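PDB 4F0Q: restriction endonuclease from Mycobacterium sp., which cleaves DNA in a manner that depends on cytosine methylation, working as a tetramer of identical subunits. Local coordinates for residues R21-F24 with V25-L29; R222-D225 with D226-A230; Q251-L254 with A255-G258; T288-K291 with F292-R296; F391-Q394 with A395-I399. All blocks are in the same frame, centred on the assembly; numbering follows the deposited sequence.

The five local contacts follow one another along the chain. Interaction 1 joins strand 22-24, paired with strand 218-220, to strand 28-30 of the large mixed sheet; interaction 2 lies on helix 222-227, just after strand 218-220. Their centres are 18 Å apart, and they touch through the salt bridge from Arg21 NH2 to Asp225 OD1, 2.6 Å long. Interaction 3, after helix 243-251, has its centre 25 and 24 Å from those of interactions 1 and 2. Interactions 4 and 5, on helices 281-292 and 393-401 of the magnesium-binding nuclease part, have centres 25 Å apart; those of interactions 2 and 4 are 57 Å apart. Interactions 1, 3 and 5 also meet other subunits of the tetramer.

Interaction 1 (R21-F24 with V25-L29); sequences RLVF and VGDEL
Phe24 and Asp27 are the first and last residues of a type II beta turn that carries the chain out of strand 22-24, which pairs with strand 218-220, and into strand 28-30 of the large mixed sheet. Two hydrogen bonds hold the turn. The backbone one runs from Asp27 N to Phe24 O, 3.1 Å, and closes the loop in the classical way. The other uses the side chain: Phe24 N donates a nearly straight hydrogen bond to Asp27 OD2 over 2.9 Å. This donor stands well above the carboxylate plane, 72° out of it. With CG of Asp27 set beside its own backbone N, opposite the carbonyl carbon (chi1 -78°), the carboxylate folds back over the turn, and the short aspartate chain suits this reach. Both polar backbone atoms of Phe24 are thus bound by the same residue.

Backbone shape explains Gly26. At the third turn position its phi is positive, where a side chain would press on the preceding carbonyl oxygen. Val25, at the second position, turns its branched side chain away from strand 22-24.

Van der Waals contact is modest. Val23 sets its CG2 methyl beside a carboxylate oxygen, 3.8 Å from Asp27 OD2, and its side chain also packs on Val219 and Phe221. The Phe24 ring is turned 54° from the carboxylate plane and packs on Leu125 of the second subunit, a fitting place for a large apolar group. OD2 stands near the ring plane at its edge, 4.0 Å from Phe24 CD2, on the rim where the ring hydrogens lie.

Interaction 2 (R222-D225 with D226-A230); sequences RWID and DRRNA
Trp223 and Arg227 lie side by side one helical turn apart, Arg227 CD coming within 3.8 Å of Trp223 NE1. Their flat groups stand steeply to each other, 78° between planes, and a water joins them: it accepts from Trp223 NE1 and from Arg227 NH1, at 3.0 Å each, in the plane of both groups. A bend at chi3 (58°) in the arginine chain turns the guanidinium away from its extended course. Beside this pair, Ile224 CG2 rests on the methylene part of Arg228, 3.7 Å from CD, and a second water links Asp225 OD1 (2.7 Å) with Arg228 NH1.

The backbone beneath sets this spacing. Asp226 N donates to Arg222 O over 2.9 Å, and the amides of Arg227 and Arg228 donate likewise to the carbonyls of Trp223 and Ile224.

Farther out, the charged ends reach neighbouring parts of the chain. Arg227 donates to the carbonyls of Ala83, Arg82, Leu151 and Leu152, and Arg228 to that of Pro60. Asp225 forms a salt bridge with Arg21, Asp226 one with Arg239, and Arg222 binds Asp220 and the carbonyl of Ala17. Long arginines suit such a place, since their stems pack while their tips cross to separate parts of the chain. The whole is an i to i+4 arrangement on the short alpha-helix 222-227 of the N-terminal domain.

Interaction 3 (Q251-L254 with A255-G258); sequences QGRL and AIPG
Ile256 CD1 lies over one face of the Arg253 guanidinium, 3.9 Å above its plane and displaced toward the rim. The two side chains approach at a slant. A bend at chi3 (61°) turns the arginine's end so that the flat group presents this face to the methyl. Packing against the face leaves the guanidinium edge available for polar partners, and NH2 donates to the carbonyl of Glu185. An isoleucine fits here because its long branch reaches the arginine while its stem stays near the backbone, CG1 being 3.7 Å from Gly252 O.

Ala255 sits on the other flank. Its methyl approaches the stem of Gln251, CB to CB 4.0 Å, and the small residue suits this close place. Pro257 meets the carbonyls of the preceding turn with its ring: CD lies 3.3 Å from Arg253 O and 3.4 Å from Leu254 O. Lacking an N-H, proline can offer these oxygens only carbon contact.

The backbone fixes these positions. Gly252 leaves the helix with a positive phi of 100°, a conformation that calls for glycine. Its oxygen accepts from Ala255 N over 3.2 Å, with the donor well above the carbonyl plane, and a weaker bond joins Ile256 N to Arg253 O. Arg253 O also accepts from Arg313 NH1 of the third subunit, and Arg253 N donates to Asn425 of that subunit. These turns thus form part of a tetramer contact. They follow helix 243-251, on which Ala255 packs against Arg247 and Ile256 against Trp248, and lead toward strand 263-264.

Interaction 4 (T288-K291 with F292-R296); sequences TLYK and FYDGR
The pairing of Leu289 with Tyr293 and Tyr290 with Asp294 is an i to i+4 contact at the C-terminal end of helix 281-292. Leu289 and Tyr293 run side by side, CD2 of the leucine 4.1 Å from CE2 of the tyrosine. Tyr293 N donates to Leu289 O over 3.0 Å, and the same oxygen faces the tyrosine's ring edge. Tyr290 and Asp294 both set CG opposite their own backbone N (chi1 168° and -170°), which lets them run alongside one another, carboxylate turned 37° from the ring; OD1 stays 3.7 Å from Tyr290 OH, whose weak hydrogen bond goes to Gln360.

At the helix end, Phe292 sets CD2 over the centre of the Tyr293 ring, 3.4 Å above it. Arg296, the N-cap residue of the next helix, lays its guanidinium over a face of the Phe292 ring, and its NH1 donates to Phe292 O at 2.7 Å, nearly in the guanidinium plane. Long, flat arginine suits this double task. A water donates to Lys291 O and accepts from Gly295 N over 2.8 Å.

Leu289 packs on helices 297-314 and 411-425, and Tyr293, whose OH is hydrogen-bonded to Thr437 OG1, lies between helices 297-314 and 430-440.

Interaction 5 (F391-Q394 with A395-I399); sequences FSRQ and AQVEI
Ser392 and Ala395 meet closely at the start of helix 393-401, where the serine is the N-cap. Its OG stands between the backbone N and the carbonyl carbon (chi1 62°), which brings it to 3.3 Å from Ala395 CB and lets it accept a weak capping bond from Ala395 N, 3.4 Å. The same hydroxyl donates to the carbonyl of Val365, so one small polar group serves both the helix end and strand 364-365. Alanine fits because little room remains beside that oxygen. Ser392 O takes the first full helical bond, from Gln396 N over 3.2 Å and almost straight at 171°. The extended Gln396 chain lies over the same oxygen, to which NE2 adds a weak bond, while its stronger partner is the carbonyl of Gln269.

The solvent side is looser. Exposed Arg393 meets Val397 obliquely, NH1 to CG2 4.2 Å, while Val397 N donates to Arg393 O over 2.9 Å.

A third side faces another subunit. Gln394 bends at chi2 toward Glu398, one turn on, and NE2 donates to OE1 over 3.1 Å. The bond lies in the amide plane and uses the anti lone pair of OE1, although the amide and carboxylate planes are 65° apart. Glu398 also forms salt bridges with Arg372 and Arg376 of the fourth subunit, so the glutamine probably helps to position an interface carboxylate.

Phe391, edge-to-face with Tyr385, packs on Val370 and Leu408; Ser392 and Glu398 touch Pro367, and Ile399 meets Val370, Val406 and Leu408, setting the helix against helix 367-374 and strand 406-409.

Interaction 1 (R21-F24 with V25-L29)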
loop_
_atom_site.group_PDB
_atom_site.type_symbol
_atom_site.label_atom_id
_atom_site.label_comp_id
_atom_site.label_asym_id
_atom_site.label_seq_id
_atom_site.Cartn_x
_atom_site.Cartn_y
_atom_site.Cartn_z
ATOM N N ARG A 21 0.210 -32.230 30.558
ATOM C CA ARG A 21 0.359 -31.043 31.394
ATOM C C ARG A 21 0.462 -29.780 30.537
ATOM O O ARG A 21 1.545 -29.376 30.112
ATOM C CB ARG A 21 1.546 -31.181 32.357
ATOM C CG ARG A 21 2.846 -31.641 31.724
ATOM C CD ARG A 21 3.941 -31.765 32.770
ATOM N NE ARG A 21 5.272 -31.658 32.182
ATOM C CZ ARG A 21 5.936 -32.672 31.641
ATOM N NH1 ARG A 21 5.394 -33.882 31.608
ATOM N NH2 ARG A 21 7.143 -32.475 31.130
ATOM N N LEU A 22 -0.689 -29.165 30.289
ATOM C CA LEU A 22 -0.784 -28.040 29.368
ATOM C C LEU A 22 -0.393 -26.719 30.016
ATOM O O LEU A 22 -0.967 -26.319 31.029
ATOM C CB LEU A 22 -2.207 -27.932 28.817
ATOM C CG LEU A 22 -2.813 -29.203 28.220
ATOM C CD1 LEU A 22 -4.226 -28.936 27.728
ATOM C CD2 LEU A 22 -1.942 -29.740 27.097
ATOM N N VAL A 23 0.584 -26.042 29.424
ATOM C CA VAL A 23 0.929 -24.690 29.843
ATOM C C VAL A 23 0.426 -23.699 28.796
ATOM O O VAL A 23 0.663 -23.870 27.602
ATOM C CB VAL A 23 2.449 -24.523 30.083
ATOM C CG1 VAL A 23 3.244 -24.978 28.872
ATOM C CG2 VAL A 23 2.781 -23.080 30.441
ATOM N N PHE A 24 -0.290 -22.675 29.247
ATOM C CA PHE A 24 -0.893 -21.715 28.332
ATOM C C PHE A 24 -0.101 -20.416 28.266
ATOM O O PHE A 24 0.654 -20.093 29.181
ATOM C CB PHE A 24 -2.344 -21.434 28.730
ATOM C CG PHE A 24 -3.226 -22.647 28.686
ATOM C CD1 PHE A 24 -3.879 -23.003 27.517
ATOM C CD2 PHE A 24 -3.399 -23.435 29.812
ATOM C CE1 PHE A 24 -4.690 -24.120 27.473
ATOM C CE2 PHE A 24 -4.209 -24.554 29.774
ATOM C CZ PHE A 24 -4.856 -24.897 28.603
ATOM N N VAL A 25 -0.273 -19.679 27.175
ATOM C CA VAL A 25 0.417 -18.408 27.001
ATOM C C VAL A 25 -0.062 -17.393 28.032
ATOM O O VAL A 25 -1.233 -17.015 28.049
ATOM C CB VAL A 25 0.207 -17.837 25.587
ATOM C CG1 VAL A 25 0.913 -16.498 25.448
ATOM C CG2 VAL A 25 0.708 -18.818 24.540
ATOM N N GLY A 26 0.851 -16.962 28.897
ATOM C CA GLY A 26 0.521 -16.010 29.939
ATOM C C GLY A 26 0.522 -16.639 31.318
ATOM O O GLY A 26 0.341 -15.949 32.321
ATOM N N ASP A 27 0.725 -17.954 31.366
ATOM C CA ASP A 27 0.773 -18.682 32.630
ATOM C C ASP A 27 1.896 -18.173 33.525
ATOM O O ASP A 27 3.048 -18.078 33.101
ATOM C CB ASP A 27 0.936 -20.185 32.390
ATOM C CG ASP A 27 -0.365 -20.855 31.988
ATOM O OD1 ASP A 27 -1.297 -20.145 31.559
ATOM O OD2 ASP A 27 -0.452 -22.098 32.097
ATOM N N GLU A 28 1.546 -17.843 34.763
ATOM C CA GLU A 28 2.510 -17.336 35.729
ATOM C C GLU A 28 3.117 -18.476 36.536
ATOM O O GLU A 28 2.435 -19.125 37.329
ATOM C CB GLU A 28 1.848 -16.313 36.654
ATOM C CG GLU A 28 1.374 -15.061 35.934
ATOM C CD GLU A 28 0.568 -14.138 36.825
ATOM O OE1 GLU A 28 -0.025 -14.627 37.808
ATOM O OE2 GLU A 28 0.531 -12.921 36.541
ATOM N N LEU A 29 4.407 -18.711 36.325
ATOM C CA LEU A 29 5.098 -19.831 36.946
ATOM C C LEU A 29 6.093 -19.352 37.994
ATOM O O LEU A 29 6.743 -18.321 37.822
ATOM C CB LEU A 29 5.823 -20.650 35.879
ATOM C CG LEU A 29 5.004 -21.014 34.638
ATOM C CD1 LEU A 29 5.881 -21.686 33.593
ATOM C CD2 LEU A 29 3.826 -21.904 35.007
#

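Interaction 2 (R222-D225 with D226-A230)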
loop_
_atom_site.group_PDB
_atom_site.type_symbol
_atom_site.label_atom_id
_atom_site.label_comp_id
_atom_site.label_asym_id
_atom_site.label_seq_id
_atom_site.Cartn_x
_atom_site.Cartn_y
_atom_site.Cartn_z
ATOM N N ARG A 222 4.711 -32.613 27.271
ATOM C CA ARG A 222 5.091 -33.967 26.887
ATOM C C ARG A 222 5.809 -33.952 25.539
ATOM O O ARG A 222 6.512 -34.899 25.187
ATOM C CB ARG A 222 3.870 -34.885 26.842
ATOM C CG ARG A 222 3.243 -35.133 28.205
ATOM C CD ARG A 222 2.191 -36.226 28.146
ATOM N NE ARG A 222 1.065 -35.861 27.293
ATOM C CZ ARG A 222 0.009 -36.638 27.080
ATOM N NH1 ARG A 222 -0.068 -37.829 27.657
ATOM N NH2 ARG A 222 -0.971 -36.225 26.288
ATOM N N TRP A 223 5.617 -32.867 24.794
ATOM C CA TRP A 223 6.354 -32.614 23.563
ATOM C C TRP A 223 7.846 -32.575 23.875
ATOM O O TRP A 223 8.657 -33.239 23.221
ATOM C CB TRP A 223 5.905 -31.273 22.974
ATOM C CG TRP A 223 6.559 -30.887 21.680
ATOM C CD1 TRP A 223 7.215 -31.709 20.809
ATOM C CD2 TRP A 223 6.615 -29.573 21.111
ATOM N NE1 TRP A 223 7.676 -30.986 19.733
ATOM C CE2 TRP A 223 7.321 -29.672 19.896
ATOM C CE3 TRP A 223 6.138 -28.322 21.513
ATOM C CZ2 TRP A 223 7.558 -28.570 19.079
ATOM C CZ3 TRP A 223 6.376 -27.228 20.701
ATOM C CH2 TRP A 223 7.080 -27.359 19.498
ATOM N N ILE A 224 8.194 -31.794 24.893
ATOM C CA ILE A 224 9.576 -31.666 25.333
ATOM C C ILE A 224 10.077 -32.973 25.938
ATOM O O ILE A 224 11.233 -33.350 25.740
ATOM C CB ILE A 224 9.738 -30.510 26.342
ATOM C CG1 ILE A 224 9.289 -29.196 25.704
ATOM C CG2 ILE A 224 11.178 -30.395 26.810
ATOM C CD1 ILE A 224 10.002 -28.885 24.404
ATOM N N ASP A 225 9.201 -33.665 26.662
ATOM C CA ASP A 225 9.529 -34.972 27.223
ATOM C C ASP A 225 9.967 -35.922 26.118
ATOM O O ASP A 225 10.963 -36.630 26.254
ATOM C CB ASP A 225 8.329 -35.569 27.959
ATOM C CG ASP A 225 7.913 -34.752 29.164
ATOM O OD1 ASP A 225 8.655 -33.822 29.543
ATOM O OD2 ASP A 225 6.846 -35.051 29.742
ATOM N N ASP A 226 9.215 -35.925 25.022
ATOM C CA ASP A 226 9.540 -36.757 23.872
ATOM C C ASP A 226 10.832 -36.297 23.207
ATOM O O ASP A 226 11.671 -37.120 22.844
ATOM C CB ASP A 226 8.395 -36.752 22.858
ATOM C CG ASP A 226 7.121 -37.347 23.419
ATOM O OD1 ASP A 226 7.208 -38.133 24.384
ATOM O OD2 ASP A 226 6.034 -37.029 22.894
ATOM N N ARG A 227 10.991 -34.985 23.049
ATOM C CA ARG A 227 12.219 -34.449 22.466
ATOM C C ARG A 227 13.442 -34.708 23.351
ATOM O O ARG A 227 14.557 -34.855 22.851
ATOM C CB ARG A 227 12.081 -32.957 22.156
ATOM C CG ARG A 227 11.211 -32.658 20.945
ATOM C CD ARG A 227 11.423 -31.236 20.443
ATOM N NE ARG A 227 12.818 -30.982 20.093
ATOM C CZ ARG A 227 13.351 -31.246 18.904
ATOM N NH1 ARG A 227 12.608 -31.774 17.943
ATOM N NH2 ARG A 227 14.631 -30.983 18.675
ATOM N N ARG A 228 13.227 -34.763 24.662
ATOM C CA ARG A 228 14.304 -35.067 25.599
ATOM C C ARG A 228 14.474 -36.574 25.769
ATOM O O ARG A 228 15.421 -37.032 26.406
ATOM C CB ARG A 228 14.042 -34.424 26.964
ATOM C CG ARG A 228 14.103 -32.906 26.975
ATOM C CD ARG A 228 13.868 -32.366 28.375
ATOM N NE ARG A 228 14.978 -32.672 29.274
ATOM C CZ ARG A 228 14.920 -32.563 30.597
ATOM N NH1 ARG A 228 13.799 -32.164 31.180
ATOM N NH2 ARG A 228 15.979 -32.859 31.337
ATOM N N ASN A 229 13.548 -37.336 25.198
ATOM C CA ASN A 229 13.577 -38.790 25.307
ATOM C C ASN A 229 14.578 -39.405 24.335
ATOM O O ASN A 229 14.415 -39.312 23.119
ATOM C CB ASN A 229 12.182 -39.368 25.069
ATOM C CG ASN A 229 12.004 -40.739 25.687
ATOM O OD1 ASN A 229 12.962 -41.499 25.831
ATOM N ND2 ASN A 229 10.771 -41.064 26.057
ATOM N N ALA A 230 15.614 -40.036 24.880
ATOM C CA ALA A 230 16.670 -40.627 24.064
ATOM C C ALA A 230 16.203 -41.894 23.355
ATOM O O ALA A 230 16.818 -42.336 22.384
ATOM C CB ALA A 230 17.899 -40.914 24.914
HETATM O O HOH W 1 9.660 -32.310 17.882
HETATM O O HOH W 2 10.971 -32.628 30.283
#

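Interaction 3 (Q251-L254 with A255-G258)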
loop_
_atom_site.group_PDB
_atom_site.type_symbol
_atom_site.label_atom_id
_atom_site.label_comp_id
_atom_site.label_asym_id
_atom_site.label_seq_id
_atom_site.Cartn_x
_atom_site.Cartn_y
_atom_site.Cartn_z
ATOM N N GLN A 251 6.260 -28.309 5.836
ATOM C CA GLN A 251 6.359 -27.338 4.746
ATOM C C GLN A 251 7.613 -26.464 4.787
ATOM O O GLN A 251 8.230 -26.209 3.754
ATOM C CB GLN A 251 5.111 -26.453 4.715
ATOM C CG GLN A 251 3.816 -27.221 4.515
ATOM C CD GLN A 251 2.598 -26.319 4.501
ATOM O OE1 GLN A 251 1.471 -26.781 4.325
ATOM N NE2 GLN A 251 2.819 -25.022 4.689
ATOM N N GLY A 252 7.979 -25.995 5.975
ATOM C CA GLY A 252 9.138 -25.133 6.119
ATOM C C GLY A 252 8.763 -23.668 6.215
ATOM O O GLY A 252 7.836 -23.306 6.938
ATOM N N ARG A 253 9.478 -22.823 5.478
ATOM C CA ARG A 253 9.239 -21.382 5.508
ATOM C C ARG A 253 7.881 -21.005 4.925
ATOM O O ARG A 253 7.367 -19.917 5.180
ATOM C CB ARG A 253 10.347 -20.633 4.764
ATOM C CG ARG A 253 11.740 -20.879 5.308
ATOM C CD ARG A 253 12.638 -19.680 5.060
ATOM N NE ARG A 253 12.124 -18.482 5.720
ATOM C CZ ARG A 253 12.374 -18.163 6.986
ATOM N NH1 ARG A 253 13.134 -18.953 7.732
ATOM N NH2 ARG A 253 11.865 -17.055 7.505
ATOM N N LEU A 254 7.305 -21.908 4.139
ATOM C CA LEU A 254 6.010 -21.671 3.513
ATOM C C LEU A 254 4.883 -21.655 4.542
ATOM O O LEU A 254 3.847 -21.022 4.332
ATOM C CB LEU A 254 5.727 -22.730 2.443
ATOM C CG LEU A 254 6.328 -22.533 1.046
ATOM C CD1 LEU A 254 7.852 -22.552 1.064
ATOM C CD2 LEU A 254 5.796 -23.593 0.095
ATOM N N ALA A 255 5.093 -22.351 5.654
ATOM C CA ALA A 255 4.078 -22.460 6.695
ATOM C C ALA A 255 4.080 -21.254 7.629
ATOM O O ALA A 255 3.045 -20.889 8.183
ATOM C CB ALA A 255 4.277 -23.741 7.491
ATOM N N ILE A 256 5.249 -20.640 7.791
ATOM C CA ILE A 256 5.431 -19.519 8.716
ATOM C C ILE A 256 4.434 -18.348 8.581
ATOM O O ILE A 256 3.936 -17.852 9.593
ATOM C CB ILE A 256 6.890 -18.995 8.697
ATOM C CG1 ILE A 256 7.867 -20.146 8.949
ATOM C CG2 ILE A 256 7.084 -17.898 9.730
ATOM C CD1 ILE A 256 9.316 -19.716 9.009
ATOM N N PRO A 257 4.131 -17.903 7.344
ATOM C CA PRO A 257 3.183 -16.784 7.246
ATOM C C PRO A 257 1.754 -17.112 7.690
ATOM O O PRO A 257 0.908 -16.220 7.672
ATOM C CB PRO A 257 3.186 -16.453 5.748
ATOM C CG PRO A 257 4.479 -16.968 5.246
ATOM C CD PRO A 257 4.736 -18.210 6.036
ATOM N N GLY A 258 1.489 -18.355 8.081
ATOM C CA GLY A 258 0.142 -18.748 8.452
ATOM C C GLY A 258 0.022 -19.499 9.765
ATOM O O GLY A 258 -1.054 -19.992 10.101
#

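Interaction 4 (T288-K291 with F292-R296)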
loop_
_atom_site.group_PDB
_atom_site.type_symbol
_atom_site.label_atom_id
_atom_site.label_comp_id
_atom_site.label_asym_id
_atom_site.label_seq_id
_atom_site.Cartn_x
_atom_site.Cartn_y
_atom_site.Cartn_z
ATOM N N THR A 288 11.791 16.737 25.687
ATOM C CA THR A 288 12.830 17.481 24.989
ATOM C C THR A 288 12.407 17.767 23.550
ATOM O O THR A 288 12.562 18.885 23.058
ATOM C CB THR A 288 14.165 16.713 24.981
ATOM O OG1 THR A 288 14.555 16.413 26.327
ATOM C CG2 THR A 288 15.254 17.540 24.318
ATOM N N LEU A 289 11.859 16.751 22.888
ATOM C CA LEU A 289 11.415 16.882 21.503
ATOM C C LEU A 289 10.300 17.912 21.349
ATOM O O LEU A 289 10.284 18.677 20.386
ATOM C CB LEU A 289 10.961 15.529 20.948
ATOM C CG LEU A 289 12.047 14.474 20.721
ATOM C CD1 LEU A 289 11.442 13.181 20.193
ATOM C CD2 LEU A 289 13.112 14.997 19.770
ATOM N N TYR A 290 9.369 17.930 22.298
ATOM C CA TYR A 290 8.275 18.893 22.250
ATOM C C TYR A 290 8.761 20.310 22.525
ATOM O O TYR A 290 8.398 21.245 21.811
ATOM C CB TYR A 290 7.160 18.529 23.232
ATOM C CG TYR A 290 6.154 19.645 23.405
ATOM C CD1 TYR A 290 5.305 20.003 22.367
ATOM C CD2 TYR A 290 6.065 20.350 24.597
ATOM C CE1 TYR A 290 4.390 21.027 22.513
ATOM C CE2 TYR A 290 5.153 21.377 24.753
ATOM C CZ TYR A 290 4.318 21.709 23.707
ATOM O OH TYR A 290 3.407 22.730 23.853
ATOM N N LYS A 291 9.580 20.464 23.561
ATOM C CA LYS A 291 10.093 21.778 23.938
ATOM C C LYS A 291 11.001 22.366 22.861
ATOM O O LYS A 291 11.067 23.584 22.693
ATOM C CB LYS A 291 10.836 21.703 25.273
ATOM C CG LYS A 291 9.942 21.382 26.459
ATOM C CD LYS A 291 10.757 21.151 27.720
ATOM C CE LYS A 291 9.868 20.742 28.883
ATOM N NZ LYS A 291 10.659 20.441 30.107
ATOM N N PHE A 292 11.697 21.499 22.133
ATOM C CA PHE A 292 12.595 21.944 21.074
ATOM C C PHE A 292 11.827 22.340 19.818
ATOM O O PHE A 292 12.022 23.428 19.277
ATOM C CB PHE A 292 13.616 20.853 20.740
ATOM C CG PHE A 292 14.664 21.285 19.754
ATOM C CD1 PHE A 292 15.752 22.037 20.165
ATOM C CD2 PHE A 292 14.565 20.934 18.418
ATOM C CE1 PHE A 292 16.718 22.435 19.263
ATOM C CE2 PHE A 292 15.529 21.328 17.511
ATOM C CZ PHE A 292 16.607 22.079 17.935
ATOM N N TYR A 293 10.951 21.451 19.362
ATOM C CA TYR A 293 10.220 21.663 18.118
ATOM C C TYR A 293 8.885 22.369 18.319
ATOM O O TYR A 293 8.023 22.338 17.442
ATOM C CB TYR A 293 9.996 20.332 17.398
ATOM C CG TYR A 293 11.265 19.695 16.883
ATOM C CD1 TYR A 293 11.887 20.170 15.737
ATOM C CD2 TYR A 293 11.838 18.616 17.541
ATOM C CE1 TYR A 293 13.046 19.590 15.261
ATOM C CE2 TYR A 293 12.995 18.032 17.074
ATOM C CZ TYR A 293 13.594 18.518 15.934
ATOM O OH TYR A 293 14.748 17.930 15.469
ATOM N N ASP A 294 8.717 23.005 19.474
ATOM C CA ASP A 294 7.502 23.760 19.753
ATOM C C ASP A 294 7.424 24.974 18.836
ATOM O O ASP A 294 6.341 25.387 18.422
ATOM C CB ASP A 294 7.466 24.200 21.216
ATOM C CG ASP A 294 6.122 24.767 21.619
ATOM O OD1 ASP A 294 5.111 24.412 20.977
ATOM O OD2 ASP A 294 6.073 25.564 22.578
ATOM N N GLY A 295 8.586 25.538 18.519
ATOM C CA GLY A 295 8.668 26.678 17.624
ATOM C C GLY A 295 9.433 26.351 16.355
ATOM O O GLY A 295 9.833 27.246 15.612
ATOM N N ARG A 296 9.637 25.060 16.110
ATOM C CA ARG A 296 10.337 24.600 14.916
ATOM C C ARG A 296 9.495 23.576 14.160
ATOM O O ARG A 296 9.660 22.368 14.333
ATOM C CB ARG A 296 11.695 24.006 15.289
ATOM C CG ARG A 296 12.627 24.991 15.976
ATOM C CD ARG A 296 13.943 24.338 16.358
ATOM N NE ARG A 296 14.886 25.299 16.923
ATOM C CZ ARG A 296 14.963 25.601 18.214
ATOM N NH1 ARG A 296 14.151 25.017 19.084
ATOM N NH2 ARG A 296 15.853 26.489 18.638
HETATM O O HOH W 3 10.882 25.518 20.110
#

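Interaction 5 (F391-Q394 with A395-I399)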
loop_
_atom_site.group_PDB
_atom_site.type_symbol
_atom_site.label_atom_id
_atom_site.label_comp_id
_atom_site.label_asym_id
_atom_site.label_seq_id
_atom_site.Cartn_x
_atom_site.Cartn_y
_atom_site.Cartn_z
ATOM N N PHE A 391 -3.271 10.155 19.432
ATOM C CA PHE A 391 -4.429 10.258 18.555
ATOM C C PHE A 391 -5.690 9.953 19.352
ATOM O O PHE A 391 -5.717 9.009 20.143
ATOM C CB PHE A 391 -4.302 9.298 17.369
ATOM C CG PHE A 391 -3.089 9.545 16.517
ATOM C CD1 PHE A 391 -3.110 10.506 15.519
ATOM C CD2 PHE A 391 -1.927 8.815 16.712
ATOM C CE1 PHE A 391 -1.996 10.736 14.733
ATOM C CE2 PHE A 391 -0.810 9.042 15.929
ATOM C CZ PHE A 391 -0.846 10.004 14.939
ATOM N N SER A 392 -6.727 10.758 19.148
ATOM C CA SER A 392 -7.982 10.598 19.873
ATOM C C SER A 392 -8.621 9.247 19.584
ATOM O O SER A 392 -8.321 8.613 18.573
ATOM C CB SER A 392 -8.954 11.725 19.522
ATOM O OG SER A 392 -9.280 11.704 18.144
ATOM N N ARG A 393 -9.502 8.812 20.479
ATOM C CA ARG A 393 -10.162 7.523 20.331
ATOM C C ARG A 393 -11.021 7.491 19.074
ATOM O O ARG A 393 -11.044 6.495 18.350
ATOM C CB ARG A 393 -11.015 7.207 21.559
ATOM C CG ARG A 393 -11.558 5.792 21.565
ATOM C CD ARG A 393 -12.292 5.467 22.853
ATOM N NE ARG A 393 -12.485 4.028 23.002
ATOM C CZ ARG A 393 -13.496 3.349 22.471
ATOM N NH1 ARG A 393 -14.417 3.978 21.753
ATOM N NH2 ARG A 393 -13.587 2.039 22.659
ATOM N N GLN A 394 -11.719 8.593 18.814
ATOM C CA GLN A 394 -12.604 8.684 17.661
ATOM C C GLN A 394 -11.825 8.615 16.350
ATOM O O GLN A 394 -12.292 8.031 15.373
ATOM C CB GLN A 394 -13.435 9.968 17.721
ATOM C CG GLN A 394 -14.536 10.039 16.676
ATOM C CD GLN A 394 -15.519 8.888 16.783
ATOM O OE1 GLN A 394 -15.792 8.385 17.873
ATOM N NE2 GLN A 394 -16.054 8.461 15.645
ATOM N N ALA A 395 -10.635 9.208 16.340
ATOM C CA ALA A 395 -9.768 9.164 15.168
ATOM C C ALA A 395 -9.398 7.725 14.829
ATOM O O ALA A 395 -9.561 7.281 13.692
ATOM C CB ALA A 395 -8.515 9.993 15.406
ATOM N N GLN A 396 -8.909 7.001 15.832
ATOM C CA GLN A 396 -8.527 5.604 15.668
ATOM C C GLN A 396 -9.721 4.749 15.254
ATOM O O GLN A 396 -9.593 3.858 14.415
ATOM C CB GLN A 396 -7.920 5.067 16.963
ATOM C CG GLN A 396 -6.769 5.903 17.499
ATOM C CD GLN A 396 -6.211 5.364 18.800
ATOM O OE1 GLN A 396 -5.552 4.326 18.822
ATOM N NE2 GLN A 396 -6.478 6.067 19.894
ATOM N N VAL A 397 -10.878 5.028 15.848
ATOM C CA VAL A 397 -12.108 4.316 15.511
ATOM C C VAL A 397 -12.474 4.511 14.041
ATOM O O VAL A 397 -12.805 3.554 13.341
ATOM C CB VAL A 397 -13.285 4.760 16.412
ATOM C CG1 VAL A 397 -14.619 4.341 15.808
ATOM C CG2 VAL A 397 -13.127 4.188 17.814
ATOM N N GLU A 398 -12.397 5.753 13.573
ATOM C CA GLU A 398 -12.712 6.058 12.182
ATOM C C GLU A 398 -11.664 5.497 11.223
ATOM O O GLU A 398 -11.966 5.208 10.065
ATOM C CB GLU A 398 -12.881 7.566 11.987
ATOM C CG GLU A 398 -14.063 8.145 12.750
ATOM C CD GLU A 398 -14.138 9.654 12.659
ATOM O OE1 GLU A 398 -14.913 10.259 13.429
ATOM O OE2 GLU A 398 -13.428 10.236 11.814
ATOM N N ILE A 399 -10.434 5.341 11.707
ATOM C CA ILE A 399 -9.375 4.728 10.910
ATOM C C ILE A 399 -9.618 3.228 10.742
ATOM O O ILE A 399 -9.504 2.688 9.642
ATOM C CB ILE A 399 -7.984 4.957 11.536
ATOM C CG1 ILE A 399 -7.571 6.423 11.397
ATOM C CG2 ILE A 399 -6.941 4.067 10.878
ATOM C CD1 ILE A 399 -6.257 6.750 12.068
#